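PDB 5JCE: chitin elicitor-binding protein from Oryza sativa subsp. japonica, which binds chitin oligosaccharide elicitors and helps to perceive and transduce their signal in plant defence responses. Local coordinates for residues 164-169 against 192-197; 212-217 against 229-234. All coordinates share one frame; numbering follows the deposited sequence.

Interaction 1. Residues 164-169 against 192-197; sequences YGVTES and PLPVCR
The carbonyl oxygens of Tyr164 and Gly165 both face the ring of Pro194: Gly165 O lies 3.7 Å from Pro194 CG, and Tyr164 O sits 4.0 Å from Pro194 CD. Like the rest of the contact, these are van der Waals approaches, backbone oxygens and aliphatic carbons meeting without a polar bond between the segments. Gly165 ends helix 157-164 in a Schellman motif, its positive phi turning the chain so that Val166 comes round to the same proline. Val166 places CG1 anti to its backbone N (chi1 -178°), which leaves CG2 as the branch that reaches across, 3.6 Å from Pro194 CD and equally near the carbonyl oxygen of Pro192. With an alanine in place of Pro194, CG and CD would be missing, so Val166 CG2 would probably lose its packing partner and a gap would open between the helix end and the strand. The other half of the contact belongs to Leu193. Its CD2 methyl reaches back to Tyr164 CB at 3.5 Å and passes obliquely by the near end of the ring, touching CG and CD1 rather than the hydroxyl end. Beyond this, Tyr164 packs on Tyr149 and Leu193 on Leu147. Both partners belong to strand 144-150, the antiparallel neighbour of 188-194. In the beta-alpha-alpha-beta order of the second LysM domain, the contact thus joins the turn between helices 157-164 and 168-175, where Thr167 N-caps the second helix, to residues 192-194 of strand 188-194.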
ATOM      1  N   TYR A 164     -13.195   1.659  -7.944  1.00 46.26           N
ATOM      2  CA  TYR A 164     -12.510   1.773  -6.664  1.00 44.96           C
ATOM      3  C   TYR A 164     -13.276   2.575  -5.606  1.00 45.49           C
ATOM      4  O   TYR A 164     -12.772   2.793  -4.500  1.00 50.74           O
ATOM      5  CB  TYR A 164     -11.099   2.348  -6.886  1.00 45.96           C
ATOM      6  CG  TYR A 164     -10.217   1.362  -7.632  1.00 44.82           C
ATOM      7  CD1 TYR A 164      -9.802   0.185  -7.027  1.00 46.68           C
ATOM      8  CD2 TYR A 164      -9.825   1.591  -8.936  1.00 42.86           C
ATOM      9  CE1 TYR A 164      -9.029  -0.731  -7.702  1.00 47.25           C
ATOM     10  CE2 TYR A 164      -9.063   0.674  -9.623  1.00 45.21           C
ATOM     11  CZ  TYR A 164      -8.664  -0.483  -8.999  1.00 44.91           C
ATOM     12  OH  TYR A 164      -7.889  -1.398  -9.676  1.00 45.81           O
ATOM     13  N   GLY A 165     -14.497   2.987  -5.932  1.00 45.46           N
ATOM     14  CA  GLY A 165     -15.352   3.636  -4.957  1.00 42.58           C
ATOM     15  C   GLY A 165     -14.894   5.053  -4.699  1.00 46.18           C
ATOM     16  O   GLY A 165     -15.037   5.599  -3.597  1.00 48.11           O
ATOM     17  N   VAL A 166     -14.344   5.655  -5.744  1.00 45.87           N
ATOM     18  CA  VAL A 166     -13.854   7.024  -5.677  1.00 52.65           C
ATOM     19  C   VAL A 166     -14.701   7.963  -6.540  1.00 51.92           C
ATOM     20  O   VAL A 166     -15.169   7.568  -7.612  1.00 49.42           O
ATOM     21  CB  VAL A 166     -12.378   7.108  -6.137  1.00 49.19           C
ATOM     22  CG1 VAL A 166     -11.899   8.507  -6.021  1.00 53.63           C
ATOM     23  CG2 VAL A 166     -11.503   6.202  -5.283  1.00 47.23           C
ATOM     24  N   THR A 167     -14.907   9.191  -6.071  1.00 50.45           N
ATOM     25  CA  THR A 167     -15.492  10.232  -6.907  1.00 56.78           C
ATOM     26  C   THR A 167     -14.591  10.507  -8.107  1.00 57.16           C
ATOM     27  O   THR A 167     -13.373  10.530  -7.982  1.00 57.97           O
ATOM     28  CB  THR A 167     -15.699  11.550  -6.135  1.00 57.34           C
ATOM     29  OG1 THR A 167     -14.447  12.245  -6.023  1.00 58.39           O
ATOM     30  CG2 THR A 167     -16.260  11.281  -4.748  1.00 53.51           C
ATOM     31  N   GLU A 168     -15.194  10.717  -9.269  1.00 60.25           N
ATOM     32  CA  GLU A 168     -14.446  11.066 -10.469  1.00 58.04           C
ATOM     33  C   GLU A 168     -13.769  12.428 -10.299  1.00 61.05           C
ATOM     34  O   GLU A 168     -12.719  12.684 -10.889  1.00 58.96           O
ATOM     35  CB  GLU A 168     -15.379  11.063 -11.673  1.00 62.06           C
ATOM     36  CG  GLU A 168     -14.725  11.308 -13.014  1.00 73.16           C
ATOM     37  CD  GLU A 168     -15.740  11.223 -14.153  1.00 77.55           C
ATOM     38  OE1 GLU A 168     -16.934  11.000 -13.851  1.00 80.19           O
ATOM     39  OE2 GLU A 168     -15.360  11.377 -15.340  1.00 78.33           O
ATOM     40  N   SER A 169     -14.372  13.287  -9.479  1.00 62.37           N
ATOM     41  CA  SER A 169     -13.763  14.555  -9.073  1.00 58.50           C
ATOM     42  C   SER A 169     -12.314  14.400  -8.622  1.00 66.90           C
ATOM     43  O   SER A 169     -11.403  14.925  -9.273  1.00 66.49           O
ATOM     44  CB  SER A 169     -14.563  15.199  -7.939  1.00 62.83           C
ATOM     45  OG  SER A 169     -13.696  15.878  -7.035  1.00 64.24           O
ATOM     46  N   PRO A 192      -6.508   7.438  -5.314  1.00 46.49           N
ATOM     47  CA  PRO A 192      -6.513   7.425  -3.847  1.00 47.50           C
ATOM     48  C   PRO A 192      -7.661   6.602  -3.278  1.00 48.32           C
ATOM     49  O   PRO A 192      -8.763   7.133  -3.125  1.00 45.67           O
ATOM     50  CB  PRO A 192      -6.679   8.908  -3.472  1.00 44.43           C
ATOM     51  CG  PRO A 192      -6.579   9.664  -4.746  1.00 47.19           C
ATOM     52  CD  PRO A 192      -6.952   8.731  -5.845  1.00 48.25           C
ATOM     53  N   LEU A 193      -7.397   5.335  -2.966  1.00 48.73           N
ATOM     54  CA  LEU A 193      -8.412   4.444  -2.408  1.00 44.35           C
ATOM     55  C   LEU A 193      -8.827   4.915  -1.034  1.00 45.36           C
ATOM     56  O   LEU A 193      -7.975   5.162  -0.189  1.00 42.32           O
ATOM     57  CB  LEU A 193      -7.883   3.025  -2.303  1.00 38.20           C
ATOM     58  CG  LEU A 193      -7.438   2.377  -3.599  1.00 46.31           C
ATOM     59  CD1 LEU A 193      -7.481   0.881  -3.466  1.00 44.80           C
ATOM     60  CD2 LEU A 193      -8.333   2.827  -4.731  1.00 46.30           C
ATOM     61  N   PRO A 194     -10.139   5.059  -0.809  1.00 44.80           N
ATOM     62  CA  PRO A 194     -10.624   5.246   0.562  1.00 44.33           C
ATOM     63  C   PRO A 194     -10.237   4.068   1.459  1.00 41.58           C
ATOM     64  O   PRO A 194     -10.155   2.940   0.986  1.00 46.93           O
ATOM     65  CB  PRO A 194     -12.156   5.353   0.397  1.00 42.23           C
ATOM     66  CG  PRO A 194     -12.438   5.092  -1.059  1.00 40.26           C
ATOM     67  CD  PRO A 194     -11.182   5.309  -1.814  1.00 42.13           C
ATOM     68  N   VAL A 195     -10.005   4.342   2.737  1.00 40.17           N
ATOM     69  CA  VAL A 195      -9.566   3.342   3.697  1.00 46.95           C
ATOM     70  C   VAL A 195     -10.332   3.487   5.017  1.00 47.82           C
ATOM     71  O   VAL A 195     -10.910   4.541   5.277  1.00 48.76           O
ATOM     72  CB  VAL A 195      -8.038   3.463   3.963  1.00 43.12           C
ATOM     73  CG1 VAL A 195      -7.248   3.153   2.693  1.00 42.24           C
ATOM     74  CG2 VAL A 195      -7.695   4.858   4.483  1.00 39.19           C
ATOM     75  N   CYS A 196     -10.322   2.441   5.847  1.00 45.42           N
ATOM     76  CA  CYS A 196     -10.964   2.490   7.163  1.00 46.94           C
ATOM     77  C   CYS A 196     -10.306   3.535   8.054  1.00 47.18           C
ATOM     78  O   CYS A 196      -9.119   3.800   7.918  1.00 48.73           O
ATOM     79  CB  CYS A 196     -10.911   1.117   7.843  1.00 44.00           C
ATOM     80  SG  CYS A 196     -11.925  -0.170   7.062  1.00 60.72           S
ATOM     81  N   ARG A 197     -11.082   4.139   8.950  1.00 53.15           N
ATOM     82  CA  ARG A 197     -10.529   5.001   9.992  1.00 46.64           C
ATOM     83  C   ARG A 197      -9.983   4.098  11.055  1.00 47.83           C
ATOM     84  O   ARG A 197     -10.401   2.953  11.152  1.00 48.49           O
ATOM     85  CB  ARG A 197     -11.577   5.922  10.622  1.00 51.71           C
ATOM     86  CG  ARG A 197     -12.720   6.305   9.734  1.00 51.12           C
ATOM     87  CD  ARG A 197     -14.012   6.449  10.549  1.00 60.38           C
ATOM     88  NE  ARG A 197     -15.191   6.058   9.772  1.00 66.24           N
ATOM     89  CZ  ARG A 197     -15.660   6.779   8.761  1.00 65.70           C
ATOM     90  NH1 ARG A 197     -15.025   7.897   8.402  1.00 61.00           N
ATOM     91  NH2 ARG A 197     -16.738   6.376   8.103  1.00 68.02           N
TER

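Interaction 2. Residues 212-217 against 229-234; sequences LPDGTY and CSSTTY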
ATOM      1  N   LEU A 212      -5.942   0.492   4.875  1.00 48.09           N
ATOM      2  CA  LEU A 212      -6.541  -0.652   4.232  1.00 39.60           C
ATOM      3  C   LEU A 212      -7.844  -0.259   3.568  1.00 44.84           C
ATOM      4  O   LEU A 212      -8.788   0.150   4.244  1.00 48.36           O
ATOM      5  CB  LEU A 212      -6.757  -1.771   5.255  1.00 45.19           C
ATOM      6  CG  LEU A 212      -5.479  -2.356   5.876  1.00 49.35           C
ATOM      7  CD1 LEU A 212      -5.811  -3.177   7.102  1.00 47.28           C
ATOM      8  CD2 LEU A 212      -4.685  -3.199   4.862  1.00 42.75           C
ATOM      9  N   PRO A 213      -7.902  -0.356   2.231  1.00 41.79           N
ATOM     10  CA  PRO A 213      -9.195  -0.159   1.563  1.00 44.24           C
ATOM     11  C   PRO A 213     -10.153  -1.311   1.849  1.00 46.63           C
ATOM     12  O   PRO A 213      -9.833  -2.225   2.624  1.00 48.88           O
ATOM     13  CB  PRO A 213      -8.827  -0.100   0.078  1.00 42.00           C
ATOM     14  CG  PRO A 213      -7.567  -0.823  -0.027  1.00 43.61           C
ATOM     15  CD  PRO A 213      -6.819  -0.604   1.274  1.00 38.67           C
ATOM     16  N   ASP A 214     -11.321  -1.272   1.228  1.00 46.01           N
ATOM     17  CA  ASP A 214     -12.355  -2.228   1.557  1.00 47.93           C
ATOM     18  C   ASP A 214     -11.992  -3.641   1.123  1.00 46.55           C
ATOM     19  O   ASP A 214     -11.394  -3.848   0.070  1.00 46.42           O
ATOM     20  CB  ASP A 214     -13.682  -1.810   0.923  1.00 53.16           C
ATOM     21  CG  ASP A 214     -14.768  -2.843   1.139  1.00 53.20           C
ATOM     22  OD1 ASP A 214     -15.290  -2.937   2.277  1.00 54.43           O
ATOM     23  OD2 ASP A 214     -15.049  -3.597   0.179  1.00 53.35           O
ATOM     24  N   GLY A 215     -12.359  -4.613   1.947  1.00 43.28           N
ATOM     25  CA  GLY A 215     -12.169  -6.002   1.595  1.00 41.84           C
ATOM     26  C   GLY A 215     -10.773  -6.515   1.862  1.00 44.88           C
ATOM     27  O   GLY A 215     -10.527  -7.707   1.716  1.00 47.83           O
ATOM     28  N   THR A 216      -9.859  -5.635   2.263  1.00 42.67           N
ATOM     29  CA  THR A 216      -8.476  -6.066   2.499  1.00 43.88           C
ATOM     30  C   THR A 216      -8.153  -6.196   3.981  1.00 41.46           C
ATOM     31  O   THR A 216      -8.945  -5.819   4.836  1.00 44.15           O
ATOM     32  CB  THR A 216      -7.469  -5.109   1.866  1.00 42.19           C
ATOM     33  OG1 THR A 216      -7.493  -3.855   2.558  1.00 40.96           O
ATOM     34  CG2 THR A 216      -7.805  -4.894   0.396  1.00 44.56           C
ATOM     35  N   TYR A 217      -6.992  -6.752   4.288  1.00 39.86           N
ATOM     36  CA  TYR A 217      -6.577  -6.843   5.671  1.00 39.61           C
ATOM     37  C   TYR A 217      -5.069  -6.862   5.714  1.00 38.68           C
ATOM     38  O   TYR A 217      -4.434  -6.978   4.681  1.00 33.96           O
ATOM     39  CB  TYR A 217      -7.175  -8.069   6.367  1.00 38.38           C
ATOM     40  CG  TYR A 217      -6.722  -9.394   5.819  1.00 41.05           C
ATOM     41  CD1 TYR A 217      -5.581 -10.012   6.324  1.00 39.98           C
ATOM     42  CD2 TYR A 217      -7.447 -10.044   4.798  1.00 36.96           C
ATOM     43  CE1 TYR A 217      -5.150 -11.226   5.826  1.00 39.52           C
ATOM     44  CE2 TYR A 217      -7.027 -11.266   4.293  1.00 36.53           C
ATOM     45  CZ  TYR A 217      -5.870 -11.849   4.826  1.00 40.98           C
ATOM     46  OH  TYR A 217      -5.407 -13.051   4.368  1.00 44.69           O
ATOM     47  N   CYS A 229     -10.464  -4.267   7.025  1.00 37.59           N
ATOM     48  CA  CYS A 229     -11.343  -3.163   6.708  1.00 45.61           C
ATOM     49  C   CYS A 229     -12.550  -3.589   5.886  1.00 45.64           C
ATOM     50  O   CYS A 229     -12.415  -4.249   4.859  1.00 43.29           O
ATOM     51  CB  CYS A 229     -10.586  -2.101   5.933  1.00 48.03           C
ATOM     52  SG  CYS A 229     -11.712  -0.933   5.169  1.00 49.73           S
ATOM     53  N   SER A 230     -13.730  -3.190   6.325  1.00 50.58           N
ATOM     54  CA  SER A 230     -14.931  -3.372   5.517  1.00 51.93           C
ATOM     55  C   SER A 230     -15.607  -2.028   5.292  1.00 50.60           C
ATOM     56  O   SER A 230     -15.598  -1.179   6.183  1.00 53.85           O
ATOM     57  CB  SER A 230     -15.885  -4.345   6.198  1.00 47.01           C
ATOM     58  OG  SER A 230     -17.138  -4.339   5.554  1.00 58.34           O
ATOM     59  N   SER A 231     -16.183  -1.823   4.111  1.00 56.54           N
ATOM     60  CA  SER A 231     -16.944  -0.588   3.838  1.00 60.16           C
ATOM     61  C   SER A 231     -18.224  -0.511   4.666  1.00 55.74           C
ATOM     62  O   SER A 231     -18.742   0.574   4.905  1.00 57.22           O
ATOM     63  CB  SER A 231     -17.292  -0.465   2.356  1.00 56.79           C
ATOM     64  OG  SER A 231     -17.898  -1.652   1.896  1.00 62.21           O
ATOM     65  N   THR A 232     -18.711  -1.667   5.111  1.00 56.18           N
ATOM     66  CA  THR A 232     -19.831  -1.754   6.049  1.00 59.70           C
ATOM     67  C   THR A 232     -19.808  -0.697   7.159  1.00 63.57           C
ATOM     68  O   THR A 232     -20.835  -0.085   7.465  1.00 65.80           O
ATOM     69  CB  THR A 232     -19.875  -3.141   6.707  1.00 61.84           C
ATOM     70  OG1 THR A 232     -20.444  -4.083   5.788  1.00 72.20           O
ATOM     71  CG2 THR A 232     -20.712  -3.112   7.975  1.00 61.10           C
ATOM     72  N   THR A 233     -18.640  -0.488   7.754  1.00 58.18           N
ATOM     73  CA  THR A 233     -18.465   0.525   8.788  1.00 54.09           C
ATOM     74  C   THR A 233     -17.399   1.553   8.428  1.00 58.30           C
ATOM     75  O   THR A 233     -17.521   2.718   8.785  1.00 63.23           O
ATOM     76  CB  THR A 233     -18.070  -0.106  10.144  1.00 59.90           C
ATOM     77  OG1 THR A 233     -16.826  -0.829  10.014  1.00 51.68           O
ATOM     78  CG2 THR A 233     -19.190  -1.023  10.666  1.00 52.30           C
ATOM     79  N   TYR A 234     -16.361   1.096   7.729  1.00 55.83           N
ATOM     80  CA  TYR A 234     -15.122   1.843   7.490  1.00 52.18           C
ATOM     81  C   TYR A 234     -14.391   2.179   8.788  1.00 56.56           C
ATOM     82  O   TYR A 234     -13.663   3.169   8.870  1.00 54.64           O
ATOM     83  CB  TYR A 234     -15.378   3.107   6.681  1.00 51.01           C
ATOM     84  CG  TYR A 234     -15.153   2.861   5.213  1.00 58.61           C
ATOM     85  CD1 TYR A 234     -14.006   2.212   4.775  1.00 55.35           C
ATOM     86  CD2 TYR A 234     -16.096   3.239   4.262  1.00 56.29           C
ATOM     87  CE1 TYR A 234     -13.792   1.968   3.421  1.00 54.33           C
ATOM     88  CE2 TYR A 234     -15.889   3.000   2.912  1.00 55.03           C
ATOM     89  CZ  TYR A 234     -14.738   2.362   2.499  1.00 56.72           C
ATOM     90  OH  TYR A 234     -14.527   2.107   1.161  1.00 62.25           O
TER
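Cys229 lies against a type II beta turn, Pro213 to Thr216, and bonds to it through its backbone N and O, so the loop leading into strand 217-220 is fastened to the loop leaving strand 225-228. Gly215 takes the positive phi (82°) of that turn and gives its N-H to Cys229 O at 2.9 Å, while Cys229 N donates almost straight to Thr216 O at 3.1 Å. This is the closely packed part. The Cys229 side chain is buried, with CB 3.9 Å from Leu212 CB, and setting SG anti to the backbone N (chi1 166°) brings the sulfur alongside the carbonyls of Leu212 and Pro213. Inside the turn, Thr216 OG1 donates to Pro213 O from above the carbonyl plane, reinforcing a weak backbone bond from Thr216 N to the same oxygen.

The other end is the solvent side, where Asp214 and Ser231 are exposed. Asp214 OD1 turns to the backbone N of Ser231, but the modelled separation is too short to be trusted in detail, and the bond from Ser231 OG to that oxygen is weak. Next to it, Ser230 OG accepts from Thr232 N in an ST turn, and Tyr234 N closes back on Ser230 O. The Tyr234 ring packs on its own turn, Ser231 CA 3.7 Å from its plane over the centre, and Tyr234 OH lies 4.0 Å from Asp214 CB.

The centres of the two contacts lie 11 Å apart, and they follow in series along the chain: interaction 1 closes at Arg197 before interaction 2 opens at Leu212. Segment 164-169 lies in the second LysM domain and meets residues 192-194 of strand 188-194; interaction 2 joins the loops before strand 217-220 and after strand 225-228. The chain leaving the LysM strand passes directly into contact with those loops. Cys196 SG is disulfide-bonded to Cys229 SG at 2.1 Å, Arg197 N probably hydrogen-bonds to Tyr234 O, and Pro194 O packs against Pro213 CB. The disulfide therefore fastens the loop after strand 225-228 to the chain following residues 192-194, and packing adds to it.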